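Side-chain contacts in putative aspartate aminotransferase (Thermus thermophilus, PDB 1IUG), which probably catalyses amino-group transfer between an amino acid such as aspartate and an oxo acid, using pyridoxal 5'-phosphate as cofactor: residues Glu34-Ala39 with Val53-Gly58; Arg40-Glu45 with Glu245-Leu250; Leu215-Lys220 with Ser227-Ala232. All coordinates share one frame; numbering follows the deposited sequence.

Contact 1 of 3, residues Glu34-Ala39 with Val53-Gly58; sequences EVFLKA and VLILTG
I55 reaches out from strand 52-57 and sets its delta methyl over the ring of F36, on helix 30-47, which packs against the strand. The F36 and I55 side chains approach from opposite directions. CD1 of I55 lies 4.3 Å from the centroid of the F36 ring and 19° off its normal, which makes this a CH-pi contact over the face. The methyl is displaced toward the rim, on the side of CE1 and CZ. The far end of the same ring goes on to the branch point of the isoleucine, with F36 CZ 3.9 Å from I55 CB.

Two torsions produce this fit. F36 holds CG anti to its backbone N (chi1 -157°), a setting that carries the ring off the helix and up to the strand. On I55 the chi2 of -179° stretches the chain straight through CG1, so CD1 stands as far from the backbone as this branch allows. That extended methyl also meets the helix itself: A39 CB is 4.0 Å from I55 CD1. F36 and A39 are three residues apart, hence on one side of the helix, and CD1 sits in the corner formed by the phenyl face and the alanine methyl. The CA atoms of A39 and I55 are the nearest pair across the two segments.

L193 and F195 of the adjoining strand and L43 from farther along the helix also pack on I55, while V236 of helix 233-246 touches both F36 and A39. No hydrogen bond crosses between the two segments; they are joined by apolar packing with one CH-pi contact. Aromatic and aliphatic side chains here seal a helix onto strand 52-57, an outermost strand of the seven-stranded mixed sheet in the large domain of fold type I pyridoxal-phosphate enzymes.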
loop_
_atom_site.group_PDB
_atom_site.type_symbol
_atom_site.label_atom_id
_atom_site.label_comp_id
_atom_site.label_asym_id
_atom_site.label_seq_id
_atom_site.Cartn_x
_atom_site.Cartn_y
_atom_site.Cartn_z
ATOM N N GLU A 34 1.006 20.097 2.861
ATOM C CA GLU A 34 2.151 20.527 3.653
ATOM C C GLU A 34 2.803 19.403 4.433
ATOM O O GLU A 34 4.025 19.321 4.476
ATOM C CB GLU A 34 1.772 21.699 4.562
ATOM C CG GLU A 34 1.520 22.981 3.771
ATOM C CD GLU A 34 1.072 24.159 4.622
ATOM O OE1 GLU A 34 0.425 25.072 4.059
ATOM O OE2 GLU A 34 1.370 24.185 5.838
ATOM N N VAL A 35 1.993 18.520 5.015
ATOM C CA VAL A 35 2.530 17.382 5.761
ATOM C C VAL A 35 3.257 16.458 4.787
ATOM O O VAL A 35 4.358 15.991 5.069
ATOM C CB VAL A 35 1.421 16.584 6.491
ATOM C CG1 VAL A 35 2.001 15.329 7.119
ATOM C CG2 VAL A 35 0.793 17.437 7.570
ATOM N N PHE A 36 2.649 16.236 3.625
ATOM C CA PHE A 36 3.235 15.379 2.600
ATOM C C PHE A 36 4.568 15.967 2.141
ATOM O O PHE A 36 5.574 15.264 2.093
ATOM C CB PHE A 36 2.278 15.232 1.415
ATOM C CG PHE A 36 2.513 13.999 0.602
ATOM C CD1 PHE A 36 1.982 12.775 1.007
ATOM C CD2 PHE A 36 3.267 14.051 -0.570
ATOM C CE1 PHE A 36 2.197 11.618 0.258
ATOM C CE2 PHE A 36 3.488 12.903 -1.325
ATOM C CZ PHE A 36 2.950 11.680 -0.911
ATOM N N LEU A 37 4.568 17.257 1.818
ATOM C CA LEU A 37 5.786 17.950 1.396
ATOM C C LEU A 37 6.828 17.924 2.511
ATOM O O LEU A 37 8.026 17.816 2.253
ATOM C CB LEU A 37 5.481 19.401 1.021
ATOM C CG LEU A 37 4.991 19.634 -0.405
ATOM C CD1 LEU A 37 4.555 21.080 -0.572
ATOM C CD2 LEU A 37 6.097 19.284 -1.391
ATOM N N LYS A 38 6.355 18.026 3.750
ATOM C CA LYS A 38 7.217 17.995 4.925
ATOM C C LYS A 38 7.926 16.637 4.961
ATOM O O LYS A 38 9.143 16.562 5.114
ATOM C CB LYS A 38 6.367 18.171 6.185
ATOM C CG LYS A 38 6.967 19.045 7.282
ATOM C CD LYS A 38 8.291 18.508 7.795
ATOM C CE LYS A 38 8.893 19.383 8.903
ATOM N NZ LYS A 38 8.066 20.577 9.261
ATOM N N ALA A 39 7.156 15.564 4.805
ATOM C CA ALA A 39 7.716 14.213 4.817
ATOM C C ALA A 39 8.715 14.033 3.677
ATOM O O ALA A 39 9.787 13.472 3.883
ATOM C CB ALA A 39 6.603 13.178 4.727
ATOM N N VAL A 53 12.598 12.046 -3.213
ATOM C CA VAL A 53 12.154 10.820 -2.568
ATOM C C VAL A 53 10.650 10.723 -2.800
ATOM O O VAL A 53 9.909 11.677 -2.545
ATOM C CB VAL A 53 12.451 10.806 -1.051
ATOM C CG1 VAL A 53 12.061 9.452 -0.461
ATOM C CG2 VAL A 53 13.930 11.086 -0.797
ATOM N N LEU A 54 10.218 9.600 -3.362
ATOM C CA LEU A 54 8.803 9.379 -3.632
ATOM C C LEU A 54 8.186 8.446 -2.588
ATOM O O LEU A 54 8.791 7.442 -2.202
ATOM C CB LEU A 54 8.620 8.801 -5.037
ATOM C CG LEU A 54 9.074 9.718 -6.179
ATOM C CD1 LEU A 54 8.973 8.997 -7.509
ATOM C CD2 LEU A 54 8.242 10.991 -6.186
ATOM N N ILE A 55 7.003 8.819 -2.105
ATOM C CA ILE A 55 6.273 8.036 -1.117
ATOM C C ILE A 55 5.220 7.189 -1.830
ATOM O O ILE A 55 4.330 7.721 -2.500
ATOM C CB ILE A 55 5.567 8.942 -0.097
ATOM C CG1 ILE A 55 6.594 9.834 0.610
ATOM C CG2 ILE A 55 4.773 8.101 0.901
ATOM C CD1 ILE A 55 5.994 10.752 1.646
ATOM N N LEU A 56 5.337 5.872 -1.692
ATOM C CA LEU A 56 4.403 4.942 -2.325
ATOM C C LEU A 56 3.596 4.197 -1.276
ATOM O O LEU A 56 4.117 3.827 -0.222
ATOM C CB LEU A 56 5.161 3.926 -3.182
ATOM C CG LEU A 56 6.139 4.452 -4.239
ATOM C CD1 LEU A 56 6.748 3.273 -4.970
ATOM C CD2 LEU A 56 5.447 5.381 -5.220
ATOM N N THR A 57 2.320 3.984 -1.564
ATOM C CA THR A 57 1.454 3.268 -0.645
ATOM C C THR A 57 1.541 1.782 -0.975
ATOM O O THR A 57 1.025 1.322 -1.993
ATOM C CB THR A 57 0.006 3.800 -0.721
ATOM O OG1 THR A 57 -0.003 5.171 -0.300
ATOM C CG2 THR A 57 -0.921 2.998 0.191
ATOM N N GLY A 58 2.269 1.063 -0.131
ATOM C CA GLY A 58 2.475 -0.364 -0.308
ATOM C C GLY A 58 3.676 -0.781 0.524
ATOM O O GLY A 58 4.257 0.053 1.217
#

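Contact 2 of 3, residues Arg40-Glu45 with Glu245-Leu250; sequences RGLLRE and EVLPRL
A helix flank meets a break between two helices: L247 stands where the chain turns from helix 233-246 toward helix 250-270, and its side chain leans on L42 and E45 of helix 30-47. The turn is a short 3-10 segment at L247 and P248, followed by R249 at the N-cap position of the next helix. R249 N bonds back to V246 O, tying down the corner from which L247 projects.

One methyl does nearly all the work. L247 CD2 comes within 3.4 Å of L42 O, a carbonyl of the helix backbone, and L42 CD2 touches that same L247 CD2 at 4.1 Å. Three residues on, E45 adds its own contacts with the methyl, its CB at 3.8 Å and its OE1 at 3.7 Å from L247 CD2. The glutamate chain runs extended beyond CG (chi2 -180°), and the leucine crosses it at a slant. L247 itself has chi1 -113°, well away from a staggered position; this unusual setting is the one that brings CD2 against the helix.

L42 also packs on L243 and E244 of helix 233-246.

The chemistry is that of an apolar methyl laid against a mixed surface of methyl, methylene and oxygen. With neither a hydrogen bond nor a salt bridge across it, and with E45 exposed, the contact holds through van der Waals packing alone, without directional bonds to fix how the two parts sit.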
loop_
_atom_site.group_PDB
_atom_site.type_symbol
_atom_site.label_atom_id
_atom_site.label_comp_id
_atom_site.label_asym_id
_atom_site.label_seq_id
_atom_site.Cartn_x
_atom_site.Cartn_y
_atom_site.Cartn_z
ATOM N N ARG A 40 8.355 14.525 2.488
ATOM C CA ARG A 40 9.203 14.463 1.289
ATOM C C ARG A 40 10.588 15.020 1.668
ATOM O O ARG A 40 11.618 14.369 1.470
ATOM C CB ARG A 40 8.637 15.385 0.196
ATOM C CG ARG A 40 7.325 15.029 -0.540
ATOM C CD ARG A 40 7.315 13.742 -1.352
ATOM N NE ARG A 40 8.374 13.659 -2.366
ATOM C CZ ARG A 40 8.807 14.639 -3.164
ATOM N NH1 ARG A 40 8.287 15.862 -3.134
ATOM N NH2 ARG A 40 9.838 14.404 -3.956
ATOM N N GLY A 41 10.578 16.237 2.216
ATOM C CA GLY A 41 11.791 16.929 2.617
ATOM C C GLY A 41 12.619 16.243 3.682
ATOM O O GLY A 41 13.849 16.261 3.615
ATOM N N LEU A 42 11.957 15.654 4.671
ATOM C CA LEU A 42 12.661 14.956 5.740
ATOM C C LEU A 42 13.320 13.658 5.244
ATOM O O LEU A 42 14.440 13.335 5.634
ATOM C CB LEU A 42 11.709 14.677 6.905
ATOM C CG LEU A 42 11.218 15.927 7.645
ATOM C CD1 LEU A 42 10.142 15.552 8.644
ATOM C CD2 LEU A 42 12.388 16.627 8.342
ATOM N N LEU A 43 12.627 12.928 4.377
ATOM C CA LEU A 43 13.160 11.683 3.822
ATOM C C LEU A 43 14.352 12.012 2.932
ATOM O O LEU A 43 15.275 11.215 2.769
ATOM C CB LEU A 43 12.072 10.960 3.024
ATOM C CG LEU A 43 11.025 10.242 3.881
ATOM C CD1 LEU A 43 9.749 9.998 3.095
ATOM C CD2 LEU A 43 11.611 8.938 4.400
ATOM N N ARG A 44 14.303 13.216 2.373
ATOM C CA ARG A 44 15.329 13.782 1.506
ATOM C C ARG A 44 16.621 13.885 2.317
ATOM O O ARG A 44 17.685 13.459 1.867
ATOM C CB ARG A 44 14.836 15.163 1.086
ATOM C CG ARG A 44 14.785 15.440 -0.386
ATOM C CD ARG A 44 16.131 15.388 -1.039
ATOM N NE ARG A 44 16.841 16.651 -0.827
ATOM C CZ ARG A 44 16.319 17.866 -1.011
ATOM N NH1 ARG A 44 15.060 18.019 -1.414
ATOM N NH2 ARG A 44 17.064 18.942 -0.793
ATOM N N GLU A 45 16.507 14.431 3.526
ATOM C CA GLU A 45 17.641 14.577 4.435
ATOM C C GLU A 45 18.098 13.210 4.935
ATOM O O GLU A 45 19.289 12.950 5.039
ATOM C CB GLU A 45 17.257 15.417 5.650
ATOM C CG GLU A 45 16.962 16.872 5.377
ATOM C CD GLU A 45 16.599 17.628 6.650
ATOM O OE1 GLU A 45 17.164 17.304 7.723
ATOM O OE2 GLU A 45 15.745 18.540 6.579
ATOM N N GLU A 245 11.772 14.158 15.051
ATOM C CA GLU A 245 12.433 13.947 16.331
ATOM C C GLU A 245 13.814 13.297 16.213
ATOM O O GLU A 245 14.745 13.678 16.923
ATOM C CB GLU A 245 11.553 13.102 17.256
ATOM C CG GLU A 245 12.112 12.995 18.673
ATOM C CD GLU A 245 11.339 12.036 19.553
ATOM O OE1 GLU A 245 11.884 10.954 19.867
ATOM O OE2 GLU A 245 10.197 12.368 19.943
ATOM N N VAL A 246 13.947 12.333 15.307
ATOM C CA VAL A 246 15.205 11.614 15.131
ATOM C C VAL A 246 16.305 12.330 14.349
ATOM O O VAL A 246 17.464 12.307 14.757
ATOM C CB VAL A 246 14.963 10.211 14.510
ATOM C CG1 VAL A 246 16.287 9.532 14.179
ATOM C CG2 VAL A 246 14.170 9.347 15.476
ATOM N N LEU A 247 15.945 12.963 13.236
ATOM C CA LEU A 247 16.920 13.654 12.392
ATOM C C LEU A 247 17.878 14.644 13.074
ATOM O O LEU A 247 19.067 14.684 12.737
ATOM C CB LEU A 247 16.224 14.295 11.190
ATOM C CG LEU A 247 16.582 13.688 9.827
ATOM C CD1 LEU A 247 16.684 12.171 9.900
ATOM C CD2 LEU A 247 15.557 14.104 8.789
ATOM N N PRO A 248 17.384 15.462 14.026
ATOM C CA PRO A 248 18.287 16.411 14.691
ATOM C C PRO A 248 19.323 15.703 15.565
ATOM O O PRO A 248 20.395 16.248 15.830
ATOM C CB PRO A 248 17.332 17.256 15.534
ATOM C CG PRO A 248 16.053 17.207 14.753
ATOM C CD PRO A 248 15.984 15.749 14.385
ATOM N N ARG A 249 18.995 14.488 15.996
ATOM C CA ARG A 249 19.875 13.678 16.841
ATOM C C ARG A 249 20.250 12.381 16.123
ATOM O O ARG A 249 20.450 11.351 16.767
ATOM C CB ARG A 249 19.162 13.314 18.148
ATOM C CG ARG A 249 18.680 14.481 18.995
ATOM C CD ARG A 249 19.823 15.387 19.435
ATOM N NE ARG A 249 19.392 16.344 20.455
ATOM C CZ ARG A 249 19.919 17.555 20.625
ATOM N NH1 ARG A 249 20.907 17.976 19.838
ATOM N NH2 ARG A 249 19.460 18.346 21.587
ATOM N N LEU A 250 20.359 12.436 14.797
ATOM C CA LEU A 250 20.675 11.252 13.995
ATOM C C LEU A 250 21.887 10.449 14.460
ATOM O O LEU A 250 21.782 9.236 14.667
ATOM C CB LEU A 250 20.835 11.622 12.516
ATOM C CG LEU A 250 21.044 10.439 11.562
ATOM C CD1 LEU A 250 19.846 9.497 11.618
ATOM C CD2 LEU A 250 21.264 10.937 10.147
#

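Contact 3 of 3, residues Leu215-Lys220 with Ser227-Ala232; sequences LARELK and SAWTPA
R217 is the first residue of the helical segment to meet the loop, and it does so twice. Its CD rests 3.8 Å from A228 CB, and the chain then bends so that the guanidinium lies beside the indole of W229. W229 CH2 is 3.7 Å from R217 CZ, over one face of the guanidinium and toward its rim; the two planes stand 51° apart, so the groups meet obliquely and are not stacked. The same arginine makes a cation-pi contact with Y211.

E218 comes next and carries the polar part. A bend at chi2 (-71°) folds its carboxylate back toward the loop. OE1 accepts the backbone A228 N at 3.0 Å, an almost straight bond (173° at the hydrogen) that arrives from well above the carboxylate plane. Q222 NE2, one turn on, bonds to this OE1 as well. OE2 receives a hydrogen bond from water 1 at 2.8 Å, and the water in turn accepts W229 N at 3.1 Å. A228 CB packs at 3.5 Å from E218 OE2 and lies over the centre of one face of the W229 ring. With an alanine in place of E218, A228 N and Q222 NE2 would probably lose their shared acceptor, and water 1 its anchor.

Beyond W229, which stacks on Y212, the loop reaches the second subunit, where T230 OG1 bonds to the pyridoxal-lysine side chain and W229 packs against it. Three hydrogen bonds donated to a buried carboxylate are consistent with an ionised E218, which grips two successive loop N-H groups, one directly and one through water, in the part of the loop that meets the neighbouring subunit's cofactor.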
loop_
_atom_site.group_PDB
_atom_site.type_symbol
_atom_site.label_atom_id
_atom_site.label_comp_id
_atom_site.label_asym_id
_atom_site.label_seq_id
_atom_site.Cartn_x
_atom_site.Cartn_y
_atom_site.Cartn_z
ATOM N N LEU A 215 6.660 6.034 -11.904
ATOM C CA LEU A 215 7.281 7.096 -11.119
ATOM C C LEU A 215 7.202 8.485 -11.743
ATOM O O LEU A 215 7.276 9.487 -11.031
ATOM C CB LEU A 215 8.723 6.724 -10.762
ATOM C CG LEU A 215 8.928 5.973 -9.433
ATOM C CD1 LEU A 215 7.782 5.025 -9.126
ATOM C CD2 LEU A 215 10.253 5.240 -9.445
ATOM N N ALA A 216 7.010 8.547 -13.060
ATOM C CA ALA A 216 6.896 9.828 -13.755
ATOM C C ALA A 216 5.686 10.620 -13.274
ATOM O O ALA A 216 5.817 11.810 -12.966
ATOM C CB ALA A 216 6.830 9.633 -15.261
ATOM N N ARG A 217 4.499 10.015 -13.219
ATOM C CA ARG A 217 3.414 10.841 -12.715
ATOM C C ARG A 217 3.282 10.984 -11.208
ATOM O O ARG A 217 2.605 11.887 -10.727
ATOM C CB ARG A 217 2.101 10.813 -13.533
ATOM C CG ARG A 217 0.767 10.325 -12.928
ATOM C CD ARG A 217 0.682 8.889 -12.513
ATOM N NE ARG A 217 -0.306 8.279 -13.414
ATOM C CZ ARG A 217 -0.174 7.100 -14.018
ATOM N NH1 ARG A 217 0.898 6.350 -13.818
ATOM N NH2 ARG A 217 -1.063 6.722 -14.921
ATOM N N GLU A 218 4.027 10.166 -10.470
ATOM C CA GLU A 218 4.058 10.293 -9.017
ATOM C C GLU A 218 4.966 11.500 -8.760
ATOM O O GLU A 218 4.634 12.370 -7.963
ATOM C CB GLU A 218 4.652 9.049 -8.341
ATOM C CG GLU A 218 3.671 7.908 -8.114
ATOM C CD GLU A 218 2.625 8.185 -7.034
ATOM O OE1 GLU A 218 2.515 9.330 -6.535
ATOM O OE2 GLU A 218 1.892 7.235 -6.683
ATOM N N LEU A 219 6.086 11.567 -9.487
ATOM C CA LEU A 219 7.049 12.672 -9.361
ATOM C C LEU A 219 6.347 13.985 -9.678
ATOM O O LEU A 219 6.434 14.946 -8.917
ATOM C CB LEU A 219 8.229 12.463 -10.317
ATOM C CG LEU A 219 9.526 13.275 -10.166
ATOM C CD1 LEU A 219 9.354 14.695 -10.666
ATOM C CD2 LEU A 219 10.007 13.255 -8.726
ATOM N N LYS A 220 5.630 13.992 -10.794
ATOM C CA LYS A 220 4.865 15.144 -11.265
ATOM C C LYS A 220 3.941 15.633 -10.141
ATOM O O LYS A 220 3.921 16.823 -9.815
ATOM C CB LYS A 220 4.058 14.700 -12.499
ATOM C CG LYS A 220 3.338 15.754 -13.356
ATOM C CD LYS A 220 2.282 16.561 -12.612
ATOM C CE LYS A 220 1.577 17.575 -13.524
ATOM N NZ LYS A 220 2.055 17.552 -14.942
ATOM N N SER A 227 -0.112 13.204 -4.769
ATOM C CA SER A 227 0.300 11.849 -5.112
ATOM C C SER A 227 -0.631 11.424 -6.242
ATOM O O SER A 227 -1.684 12.038 -6.446
ATOM C CB SER A 227 0.205 10.900 -3.907
ATOM O OG SER A 227 -1.104 10.861 -3.368
ATOM N N ALA A 228 -0.214 10.428 -7.015
ATOM C CA ALA A 228 -1.018 9.958 -8.137
ATOM C C ALA A 228 -2.395 9.485 -7.681
ATOM O O ALA A 228 -3.407 9.864 -8.266
ATOM C CB ALA A 228 -0.292 8.847 -8.876
ATOM N N TRP A 229 -2.428 8.686 -6.617
ATOM C CA TRP A 229 -3.682 8.149 -6.079
ATOM C C TRP A 229 -3.800 8.568 -4.614
ATOM O O TRP A 229 -3.006 9.380 -4.139
ATOM C CB TRP A 229 -3.686 6.616 -6.185
ATOM C CG TRP A 229 -2.780 6.083 -7.263
ATOM C CD1 TRP A 229 -1.602 5.407 -7.087
ATOM C CD2 TRP A 229 -2.947 6.235 -8.679
ATOM N NE1 TRP A 229 -1.026 5.135 -8.304
ATOM C CE2 TRP A 229 -1.828 5.631 -9.297
ATOM C CE3 TRP A 229 -3.935 6.823 -9.485
ATOM C CZ2 TRP A 229 -1.668 5.599 -10.689
ATOM C CZ3 TRP A 229 -3.774 6.790 -10.869
ATOM C CH2 TRP A 229 -2.649 6.181 -11.455
ATOM N N THR A 230 -4.784 8.034 -3.896
ATOM C CA THR A 230 -4.936 8.381 -2.490
ATOM C C THR A 230 -3.795 7.743 -1.712
ATOM O O THR A 230 -3.556 6.538 -1.815
ATOM C CB THR A 230 -6.273 7.895 -1.915
ATOM O OG1 THR A 230 -7.341 8.353 -2.749
ATOM C CG2 THR A 230 -6.479 8.449 -0.507
ATOM N N PRO A 231 -3.024 8.559 -0.981
ATOM C CA PRO A 231 -1.903 8.027 -0.202
ATOM C C PRO A 231 -2.351 7.654 1.208
ATOM O O PRO A 231 -3.378 8.145 1.690
ATOM C CB PRO A 231 -0.953 9.215 -0.159
ATOM C CG PRO A 231 -1.914 10.366 0.044
ATOM C CD PRO A 231 -3.064 10.034 -0.917
ATOM N N ALA A 232 -1.593 6.779 1.863
ATOM C CA ALA A 232 -1.904 6.396 3.239
ATOM C C ALA A 232 -1.406 7.576 4.088
ATOM O O ALA A 232 -0.384 7.490 4.776
ATOM C CB ALA A 232 -1.176 5.106 3.607
HETATM O O HOH W 1 -0.091 7.795 -4.845
#

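How the contacts relate
Contacts 1 and 2 share helix 30-47: its earlier turns face strand 52-57 in the buried contact 1, its later turns face the corner after helix 233-246 in contact 2, at the surface. V53 of contact 1 packs directly on L43 of contact 2. Contact 3 is also largely buried and abuts contact 1, since T57 OG1 is within hydrogen-bonding distance of A232 N and L54 packs on L215 and L219. The chemistry follows position. Contact 1 is wholly apolar, contact 2 lays a methyl against backbone and glutamate oxygens, and contact 3 mixes a carboxylate and a water with packing on an indole. Contacts 1 and 3 both touch the second subunit, contact 2 does not.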